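Long-range contacts in lipase-esterase related protein (Clostridium acetobutylicum, PDB 3E0X), which is of unknown function but has the alpha/beta hydrolase fold and is probably a hydrolase of the lipase-esterase kind: residues S15-F21 against D41-L47; V181-K185 against I209-V214; L143-G147 against G225-L229. All blocks are in the same frame, centred on the assembly; numbering follows the deposited sequence. Where two conformers were deposited one is given.

Contact 1: residues S15-F21 against D41-L47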
loop_
_atom_site.group_PDB
_atom_site.type_symbol
_atom_site.label_atom_id
_atom_site.label_comp_id
_atom_site.label_asym_id
_atom_site.label_seq_id
_atom_site.Cartn_x
_atom_site.Cartn_y
_atom_site.Cartn_z
ATOM N N SER A 15 17.482 8.297 11.634
ATOM C CA SER A 15 17.281 6.899 12.057
ATOM C C SER A 15 17.944 5.931 11.062
ATOM O O SER A 15 17.913 6.169 9.852
ATOM C CB SER A 15 15.795 6.555 12.123
ATOM O OG SER A 15 15.603 5.165 12.354
ATOM N N PRO A 16 18.518 4.830 11.573
ATOM C CA PRO A 16 19.094 3.795 10.690
ATOM C C PRO A 16 18.005 3.021 9.946
ATOM O O PRO A 16 18.311 2.318 8.988
ATOM C CB PRO A 16 19.821 2.861 11.670
ATOM C CG PRO A 16 19.215 3.112 13.000
ATOM C CD PRO A 16 18.710 4.523 13.007
ATOM N N ASN A 17 16.760 3.200 10.392
ATOM C CA ASN A 17 15.656 2.471 9.826
ATOM C C ASN A 17 14.788 3.403 8.982
ATOM O O ASN A 17 14.217 4.396 9.471
ATOM C CB ASN A 17 14.902 1.758 10.951
ATOM C CG ASN A 17 15.859 1.187 12.012
ATOM O OD1 ASN A 17 16.803 0.455 11.690
ATOM N ND2 ASN A 17 15.639 1.554 13.269
ATOM N N THR A 18 14.734 3.092 7.695
ATOM C CA THR A 18 14.005 3.898 6.732
ATOM C C THR A 18 12.732 3.160 6.357
ATOM O O THR A 18 12.789 1.983 6.006
ATOM C CB THR A 18 14.885 4.136 5.463
ATOM O OG1 THR A 18 16.016 4.942 5.818
ATOM C CG2 THR A 18 14.112 4.814 4.371
ATOM N N LEU A 19 11.603 3.860 6.431
ATOM C CA LEU A 19 10.334 3.272 6.053
ATOM C C LEU A 19 9.852 4.013 4.832
ATOM O O LEU A 19 9.683 5.251 4.859
ATOM C CB LEU A 19 9.324 3.435 7.179
ATOM C CG LEU A 19 9.660 2.930 8.585
ATOM C CD1 LEU A 19 8.465 3.074 9.566
ATOM C CD2 LEU A 19 10.150 1.516 8.582
ATOM N N LEU A 20 9.633 3.268 3.755
ATOM C CA LEU A 20 9.133 3.866 2.520
ATOM C C LEU A 20 7.680 3.397 2.356
ATOM O O LEU A 20 7.422 2.197 2.207
ATOM C CB LEU A 20 10.010 3.421 1.336
ATOM C CG LEU A 20 9.589 3.953 -0.032
ATOM C CD1 LEU A 20 9.608 5.450 -0.105
ATOM C CD2 LEU A 20 10.474 3.390 -1.122
ATOM N N PHE A 21 6.747 4.357 2.393
ATOM C CA PHE A 21 5.312 4.081 2.370
ATOM C C PHE A 21 4.782 4.234 0.966
ATOM O O PHE A 21 4.992 5.280 0.323
ATOM C CB PHE A 21 4.561 5.082 3.264
ATOM C CG PHE A 21 4.935 5.013 4.741
ATOM C CD1 PHE A 21 4.054 4.449 5.673
ATOM C CD2 PHE A 21 6.133 5.563 5.219
ATOM C CE1 PHE A 21 4.373 4.415 7.049
ATOM C CE2 PHE A 21 6.444 5.540 6.574
ATOM C CZ PHE A 21 5.587 4.979 7.491
ATOM N N ASP A 41 9.897 7.800 15.222
ATOM C CA ASP A 41 11.268 7.431 15.565
ATOM C C ASP A 41 12.042 6.906 14.356
ATOM O O ASP A 41 13.255 6.638 14.441
ATOM C CB ASP A 41 11.303 6.382 16.696
ATOM C CG ASP A 41 11.063 6.993 18.084
ATOM O OD1 ASP A 41 11.378 8.181 18.278
ATOM O OD2 ASP A 41 10.568 6.282 18.992
ATOM N N TYR A 42 11.335 6.746 13.238
ATOM C CA TYR A 42 11.937 6.207 12.022
ATOM C C TYR A 42 12.056 7.253 10.927
ATOM O O TYR A 42 11.442 8.315 10.989
ATOM C CB TYR A 42 11.100 5.044 11.528
ATOM C CG TYR A 42 10.797 4.032 12.603
ATOM C CD1 TYR A 42 11.823 3.409 13.321
ATOM C CD2 TYR A 42 9.483 3.705 12.921
ATOM C CE1 TYR A 42 11.546 2.474 14.316
ATOM C CE2 TYR A 42 9.194 2.774 13.902
ATOM C CZ TYR A 42 10.222 2.162 14.596
ATOM O OH TYR A 42 9.884 1.238 15.556
ATOM N N ASN A 43 12.882 6.956 9.925
ATOM C CA ASN A 43 13.108 7.863 8.818
ATOM C C ASN A 43 12.012 7.569 7.800
ATOM O O ASN A 43 12.092 6.574 7.092
ATOM C CB ASN A 43 14.505 7.631 8.239
ATOM C CG ASN A 43 14.781 8.484 7.031
ATOM O OD1 ASN A 43 14.350 9.635 6.965
ATOM N ND2 ASN A 43 15.508 7.924 6.062
ATOM N N CYS A 44 10.976 8.410 7.762
ATOM C CA CYS A 44 9.764 8.093 6.996
ATOM C C CYS A 44 9.721 8.836 5.671
ATOM O O CYS A 44 9.798 10.081 5.620
ATOM C CB CYS A 44 8.506 8.445 7.805
ATOM S SG CYS A 44 8.302 7.510 9.345
ATOM N N ILE A 45 9.547 8.071 4.598
ATOM C CA ILE A 45 9.473 8.619 3.248
ATOM C C ILE A 45 8.141 8.154 2.681
ATOM O O ILE A 45 7.892 6.963 2.599
ATOM C CB ILE A 45 10.660 8.112 2.357
ATOM C CG1 ILE A 45 12.017 8.491 2.991
ATOM C CG2 ILE A 45 10.572 8.710 0.977
ATOM C CD1 ILE A 45 13.247 7.738 2.386
ATOM N N LEU A 46 7.278 9.101 2.327
ATOM C CA LEU A 46 5.940 8.752 1.827
ATOM C C LEU A 46 5.865 9.183 0.384
ATOM O O LEU A 46 6.019 10.351 0.090
ATOM C CB LEU A 46 4.837 9.405 2.683
ATOM C CG LEU A 46 5.018 8.933 4.141
ATOM C CD1 LEU A 46 5.723 9.993 4.958
ATOM C CD2 LEU A 46 3.717 8.468 4.796
ATOM N N LEU A 47 5.659 8.227 -0.525
ATOM C CA LEU A 47 5.702 8.414 -1.970
ATOM C C LEU A 47 4.323 8.730 -2.559
ATOM O O LEU A 47 3.349 8.108 -2.128
ATOM C CB LEU A 47 6.160 7.070 -2.562
ATOM C CG LEU A 47 6.979 6.989 -3.837
ATOM C CD1 LEU A 47 8.112 8.005 -3.795
ATOM C CD2 LEU A 47 7.518 5.565 -4.049
HETATM O O HOH W 1 2.443 6.659 -0.091
#

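Contact 2: residues V181-K185 against I209-V214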
loop_
_atom_site.group_PDB
_atom_site.type_symbol
_atom_site.label_atom_id
_atom_site.label_comp_id
_atom_site.label_asym_id
_atom_site.label_seq_id
_atom_site.Cartn_x
_atom_site.Cartn_y
_atom_site.Cartn_z
ATOM N N VAL A 181 1.032 -14.292 -7.163
ATOM C CA VAL A 181 1.024 -15.351 -6.162
ATOM C C VAL A 181 2.118 -16.403 -6.383
ATOM O O VAL A 181 2.795 -16.813 -5.424
ATOM C CB VAL A 181 -0.368 -15.992 -6.015
ATOM C CG1 VAL A 181 -0.296 -17.263 -5.141
ATOM C CG2 VAL A 181 -1.299 -15.004 -5.380
ATOM N N ASP A 182 2.290 -16.836 -7.628
ATOM C CA ASP A 182 3.219 -17.943 -7.886
ATOM C C ASP A 182 4.680 -17.488 -7.849
ATOM O O ASP A 182 5.598 -18.292 -8.030
ATOM C CB ASP A 182 2.835 -18.717 -9.160
ATOM C CG ASP A 182 3.039 -17.935 -10.441
ATOM O OD1 ASP A 182 3.578 -16.809 -10.433
ATOM O OD2 ASP A 182 2.627 -18.466 -11.511
ATOM N N ASN A 183 4.902 -16.197 -7.591
ATOM C CA ASN A 183 6.259 -15.684 -7.391
ATOM C C ASN A 183 6.589 -15.373 -5.939
ATOM O O ASN A 183 7.752 -15.093 -5.615
ATOM C CB ASN A 183 6.521 -14.462 -8.258
ATOM C CG ASN A 183 6.865 -14.826 -9.674
ATOM O OD1 ASN A 183 6.203 -14.392 -10.605
ATOM N ND2 ASN A 183 7.885 -15.672 -9.844
ATOM N N LEU A 184 5.582 -15.419 -5.068
ATOM C CA LEU A 184 5.801 -15.081 -3.652
ATOM C C LEU A 184 6.877 -15.947 -3.017
ATOM O O LEU A 184 7.658 -15.469 -2.195
ATOM C CB LEU A 184 4.508 -15.189 -2.842
ATOM C CG LEU A 184 3.398 -14.165 -3.144
ATOM C CD1 LEU A 184 2.125 -14.526 -2.390
ATOM C CD2 LEU A 184 3.888 -12.737 -2.866
ATOM N N LYS A 185 6.941 -17.216 -3.434
ATOM C CA LYS A 185 7.948 -18.146 -2.913
ATOM C C LYS A 185 9.374 -17.711 -3.207
ATOM O O LYS A 185 10.312 -18.230 -2.584
ATOM C CB LYS A 185 7.727 -19.541 -3.491
ATOM C CG LYS A 185 7.909 -19.665 -4.997
ATOM C CD LYS A 185 8.136 -21.126 -5.394
ATOM C CE LYS A 185 8.884 -21.200 -6.699
ATOM N NZ LYS A 185 9.411 -22.574 -6.977
ATOM N N ILE A 209 -2.660 -16.025 2.039
ATOM C CA ILE A 209 -1.850 -16.553 0.946
ATOM C C ILE A 209 -0.421 -15.989 1.020
ATOM O O ILE A 209 0.553 -16.718 0.834
ATOM C CB ILE A 209 -2.512 -16.280 -0.441
ATOM C CG1 ILE A 209 -3.747 -17.187 -0.629
ATOM C CG2 ILE A 209 -1.516 -16.476 -1.551
ATOM C CD1 ILE A 209 -4.595 -16.751 -1.756
ATOM N N ILE A 210 -0.282 -14.699 1.327
ATOM C CA ILE A 210 1.072 -14.134 1.462
ATOM C C ILE A 210 1.857 -14.889 2.556
ATOM O O ILE A 210 3.023 -15.293 2.357
ATOM C CB ILE A 210 1.014 -12.616 1.781
ATOM C CG1 ILE A 210 0.439 -11.864 0.591
ATOM C CG2 ILE A 210 2.428 -12.075 2.192
ATOM C CD1 ILE A 210 0.020 -10.432 0.931
ATOM N N LYS A 211 1.207 -15.097 3.701
ATOM C CA LYS A 211 1.848 -15.807 4.816
ATOM C C LYS A 211 2.225 -17.220 4.384
ATOM O O LYS A 211 3.324 -17.697 4.687
ATOM C CB LYS A 211 0.934 -15.845 6.035
ATOM C CG LYS A 211 1.443 -16.732 7.174
ATOM C CD LYS A 211 2.363 -15.962 8.093
ATOM C CE LYS A 211 2.938 -16.862 9.179
ATOM N NZ LYS A 211 4.038 -17.699 8.608
ATOM N N LYS A 212 1.333 -17.893 3.661
ATOM C CA LYS A 212 1.597 -19.280 3.257
ATOM C C LYS A 212 2.785 -19.389 2.306
ATOM O O LYS A 212 3.584 -20.333 2.411
ATOM C CB LYS A 212 0.356 -19.858 2.575
ATOM C CG LYS A 212 0.526 -21.298 2.136
ATOM C CD LYS A 212 -0.736 -21.854 1.501
ATOM C CE LYS A 212 -1.102 -21.111 0.214
ATOM N NZ LYS A 212 -2.175 -21.820 -0.559
ATOM N N GLU A 213 2.856 -18.477 1.331
ATOM C CA GLU A 213 3.787 -18.611 0.224
ATOM C C GLU A 213 5.172 -18.052 0.484
ATOM O O GLU A 213 6.140 -18.595 -0.023
ATOM C CB GLU A 213 3.223 -17.936 -1.025
ATOM C CG GLU A 213 2.053 -18.673 -1.627
ATOM C CD GLU A 213 2.431 -20.080 -2.071
ATOM O OE1 GLU A 213 3.404 -20.267 -2.852
ATOM O OE2 GLU A 213 1.760 -20.999 -1.594
ATOM N N VAL A 214 5.276 -16.971 1.252
ATOM C CA VAL A 214 6.582 -16.364 1.551
ATOM C C VAL A 214 7.234 -17.160 2.687
ATOM O O VAL A 214 6.622 -17.376 3.727
ATOM C CB VAL A 214 6.425 -14.871 1.942
ATOM C CG1 VAL A 214 7.805 -14.267 2.310
ATOM C CG2 VAL A 214 5.730 -14.083 0.804
HETATM O O HOH W 2 4.632 -18.573 -4.559
#

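Contact 3: residues L143-G147 against G225-L229. With OXE (ortho-xylene), chain C.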
loop_
_atom_site.group_PDB
_atom_site.type_symbol
_atom_site.label_atom_id
_atom_site.label_comp_id
_atom_site.label_asym_id
_atom_site.label_seq_id
_atom_site.Cartn_x
_atom_site.Cartn_y
_atom_site.Cartn_z
ATOM N N LEU A 143 -17.677 3.172 0.364
ATOM C CA LEU A 143 -17.893 3.557 1.734
ATOM C C LEU A 143 -18.102 2.316 2.604
ATOM O O LEU A 143 -17.660 2.274 3.760
ATOM C CB LEU A 143 -19.085 4.526 1.836
ATOM C CG LEU A 143 -18.757 5.960 1.413
ATOM C CD1 LEU A 143 -20.044 6.744 1.174
ATOM C CD2 LEU A 143 -17.916 6.635 2.490
ATOM N N GLU A 144 -18.806 1.314 2.083
ATOM C CA GLU A 144 -19.030 0.096 2.846
ATOM C C GLU A 144 -17.689 -0.579 3.142
ATOM O O GLU A 144 -17.445 -1.065 4.261
ATOM C CB GLU A 144 -19.976 -0.852 2.090
ATOM C CG GLU A 144 -20.380 -2.067 2.894
ATOM C CD GLU A 144 -21.311 -3.000 2.129
ATOM O OE1 GLU A 144 -21.648 -2.705 0.948
ATOM O OE2 GLU A 144 -21.703 -4.038 2.723
ATOM N N CYS A 145 -16.798 -0.548 2.154
ATOM C CA CYS A 145 -15.497 -1.213 2.296
ATOM C C CYS A 145 -14.621 -0.552 3.339
ATOM O O CYS A 145 -13.827 -1.208 4.011
ATOM C CB CYS A 145 -14.758 -1.274 0.962
ATOM S SG CYS A 145 -15.506 -2.446 -0.204
ATOM N N ILE A 146 -14.731 0.759 3.465
ATOM C CA ILE A 146 -13.893 1.457 4.448
ATOM C C ILE A 146 -14.552 1.525 5.815
ATOM O O ILE A 146 -13.934 1.986 6.775
ATOM C CB ILE A 146 -13.417 2.872 3.981
ATOM C CG1 ILE A 146 -14.598 3.857 3.951
ATOM C CG2 ILE A 146 -12.661 2.748 2.645
ATOM C CD1 ILE A 146 -14.351 5.164 4.673
ATOM N N GLY A 147 -15.801 1.079 5.918
ATOM C CA GLY A 147 -16.543 1.072 7.175
ATOM C C GLY A 147 -17.316 2.348 7.458
ATOM O O GLY A 147 -17.693 2.605 8.607
ATOM N N GLY A 225 -12.032 -3.042 11.643
ATOM C CA GLY A 225 -11.387 -1.876 11.051
ATOM C C GLY A 225 -11.632 -1.759 9.544
ATOM O O GLY A 225 -11.495 -0.681 8.968
ATOM N N LYS A 226 -11.980 -2.877 8.900
ATOM C CA LYS A 226 -12.206 -2.897 7.455
ATOM C C LYS A 226 -11.047 -2.214 6.703
ATOM O O LYS A 226 -9.902 -2.276 7.179
ATOM C CB LYS A 226 -13.601 -2.329 7.125
ATOM C CG LYS A 226 -14.708 -3.285 7.570
ATOM C CD LYS A 226 -16.113 -2.709 7.370
ATOM C CE LYS A 226 -17.181 -3.660 7.945
ATOM N NZ LYS A 226 -18.481 -2.946 8.254
ATOM N N HIS A 227 -11.305 -1.580 5.563
ATOM C CA HIS A 227 -10.196 -1.146 4.702
ATOM C C HIS A 227 -9.522 0.137 5.215
ATOM O O HIS A 227 -8.439 0.521 4.735
ATOM C CB HIS A 227 -10.673 -1.007 3.251
ATOM C CG HIS A 227 -9.578 -1.088 2.246
ATOM N ND1 HIS A 227 -8.730 -2.168 2.162
ATOM C CD2 HIS A 227 -9.229 -0.247 1.245
ATOM C CE1 HIS A 227 -7.871 -1.961 1.176
ATOM N NE2 HIS A 227 -8.155 -0.806 0.602
ATOM N N PHE A 228 -10.164 0.799 6.181
ATOM C CA PHE A 228 -9.566 1.982 6.813
ATOM C C PHE A 228 -8.909 1.647 8.149
ATOM O O PHE A 228 -8.699 2.527 8.971
ATOM C CB PHE A 228 -10.595 3.121 6.942
ATOM C CG PHE A 228 -10.429 4.218 5.910
ATOM C CD1 PHE A 228 -9.817 3.985 4.672
ATOM C CD2 PHE A 228 -10.957 5.484 6.169
ATOM C CE1 PHE A 228 -9.717 5.011 3.726
ATOM C CE2 PHE A 228 -10.849 6.514 5.248
ATOM C CZ PHE A 228 -10.236 6.291 4.018
ATOM N N LEU A 229 -8.537 0.383 8.335
ATOM C CA LEU A 229 -7.756 -0.028 9.504
ATOM C C LEU A 229 -6.593 0.929 9.764
ATOM O O LEU A 229 -6.342 1.295 10.905
ATOM C CB LEU A 229 -7.212 -1.444 9.287
ATOM C CG LEU A 229 -6.320 -2.037 10.376
ATOM C CD1 LEU A 229 -7.083 -2.245 11.697
ATOM C CD2 LEU A 229 -5.701 -3.367 9.890
HETATM C C1 OXE C . -8.967 1.543 -1.628
HETATM C C2 OXE C . -8.167 2.688 -1.141
HETATM C C3 OXE C . -8.802 3.807 -0.606
HETATM C C4 OXE C . -10.199 3.810 -0.527
HETATM C C5 OXE C . -10.967 2.736 -0.993
HETATM C C6 OXE C . -10.360 1.590 -1.535
HETATM C "C1'" OXE C . -8.253 0.334 -2.179
HETATM C "C2'" OXE C . -6.673 2.641 -1.246
HETATM O O HOH W 3 -19.153 -1.156 6.339
HETATM O O HOH W 4 -13.387 1.316 9.769
#

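Contact 1: residues S15-F21 against D41-L47
Leu46 lays its CD2 methyl over one face of the Phe21 ring, 4.0 Å from CD2 to the centroid of that ring and displaced toward the rim, a CH-pi contact between two side chains that run alongside each other in the same direction. At the edge, near the ring plane, stands the carbonyl O of Ile45, and Cys44 SG makes a sulfur-aromatic contact at the edge too, 5.1 Å from SG to the Phe21 centroid. In one of its two conformers, the Tyr42 ring has Ser15 OG near its plane, while Leu19 CD1 comes to within 3.6 Å of Tyr42 CD2 at a slant. Beneath these groups run two parallel strands. Five backbone bonds zip them together, from Asn43 N to Asn17 O (2.9 Å) through to Leu47 N to Phe21 O (3.1 Å), where a water bridges the carbonyls of Phe21 and Leu47. Just before the strand, Ser15 OG accepts from Asn17 N in an ST turn. On the face bearing Thr18, Leu20, Asn43 and Ile45, Asn43 ND2 donates to Thr18 OG1 (3.0 Å), nearly in the amide plane; CG anti to the backbone N (chi1 177°) sets the amide beside the threonine, and His9 holds its OD1, so both ends of the amide are fixed. Further along, Leu20 CD1 meets Ile45 CG2 at 3.6 Å. Helix 63-76 packs on Leu20 and Leu47, Phe32 meets the Phe21 ring edge-to-face, and the central mixed sheet of the alpha/beta hydrolase fold continues through strand 7-11 beside 43-47 and strand 86-91 beside 18-22.

Contact 2: residues V181-K185 against I209-V214
Leu184 pushes into the side of helix 204-213 of the alpha/beta hydrolase fold, near the helix's C-terminal end. Its CB sits 3.5 Å from Glu213 CB, the two side chains crossing at about a right angle, and its CD1 reaches over the backbone at Ile210, 4.0 Å from Ile210 CA. With CG anti to the carbonyl carbon (chi1 -68°), the leucine carries CD1 in among Ile209, Ile210 and Glu213, while its CB also meets Val214 CG2. Three residues earlier in the chain, Val181 presents both methyls to Ile209 CG2; the shorter approach, from Val181 CG1 to Ile209 CG2, is 3.9 Å. The direct contact is therefore largely hydrocarbon, joined by a CA-H...O contact from Lys185 CA to Glu213 O. Behind this first shell, the bond from Leu184 N to Val181 O closes a turn that brings both apolar side chains to the helix. Asp179 OD1 accepts from Val181 N at the start of this segment. On the helix side, Val214 N still bonds to Ile210 O although Val214 itself has left the helical conformation, and Ser217 OG bonds to the carbonyls of Lys211 and Val214, which must share its one proton. Deeper in, Ile210 and Val214 rest on Val191 of strand 191-196, while Arg120 touches Val181 and Ile209. The polar link runs through one water. Glu213 is bent at chi2 (-61°), which folds its carboxylate back beside the 181-185 segment; the water donates to Glu213 OE1 (2.7 Å) and Val181 O (2.7 Å) and accepts from Lys185 N (2.9 Å).

Contact 3: residues L143-G147 against G225-L229
Ile146 packs against the flat face of Phe228 with its CB as well as its methyls: CB lies 4.0 Å from the centroid of the Phe228 ring, a CH-pi contact, while CG2 and CD1 lie over that face toward its two sides. This follows from an uncommon isoleucine torsion, CG1 lying between the backbone N and the carbonyl carbon (chi1 70°), which spreads the branches across the aromatic face. Alongside, His227 N donates to Cys145 O (3.0 Å) in the carbonyl plane, tying the histidine backbone to the end of helix 139-146, where Gly147 closes a Schellman motif. The extended Lys226 runs past Gly147, and its NZ reaches Glu144 O through a water; a second water lies between the carbonyls of Ile146 and Gly225. His227 NE2 is 3.0 Å from OXE C1', an unusually short approach of doubtful exact length, the methyl meeting the imidazole at its edge, and ND1 is bonded to Glu199. Touching Ser92 of a probable GxSxG nucleophile elbow, His227 is placed consistently with a catalytic triad. Helix 152-158 packs on Phe228 through Ser154 and Tyr157 and on Ile146 through Phe158, while Phe228 sits at the N-cap position of helix 229-232, following the loop from strand 217-222.

Overall arrangement
The three contacts lie far apart, with centres about 25 Å from one another in every pairing. Contact 1 belongs to the central sheet, toward its 7-11 side; contact 2 joins loop 181-185 to helix 204-213, near the other end of the sheet; contact 3 joins the helix 139-146 region to the loop that carries His227. Along the chain contact 1 is complete before the others begin, whereas both segments of contact 2 fall between those of contact 3. Only contact 3 holds a residue of the ortho-xylene pocket. The side chains of Phe21 and Ile210 remain about 12 Å and 14 Å from the ligand, so neither contact 1 nor contact 2 reaches it.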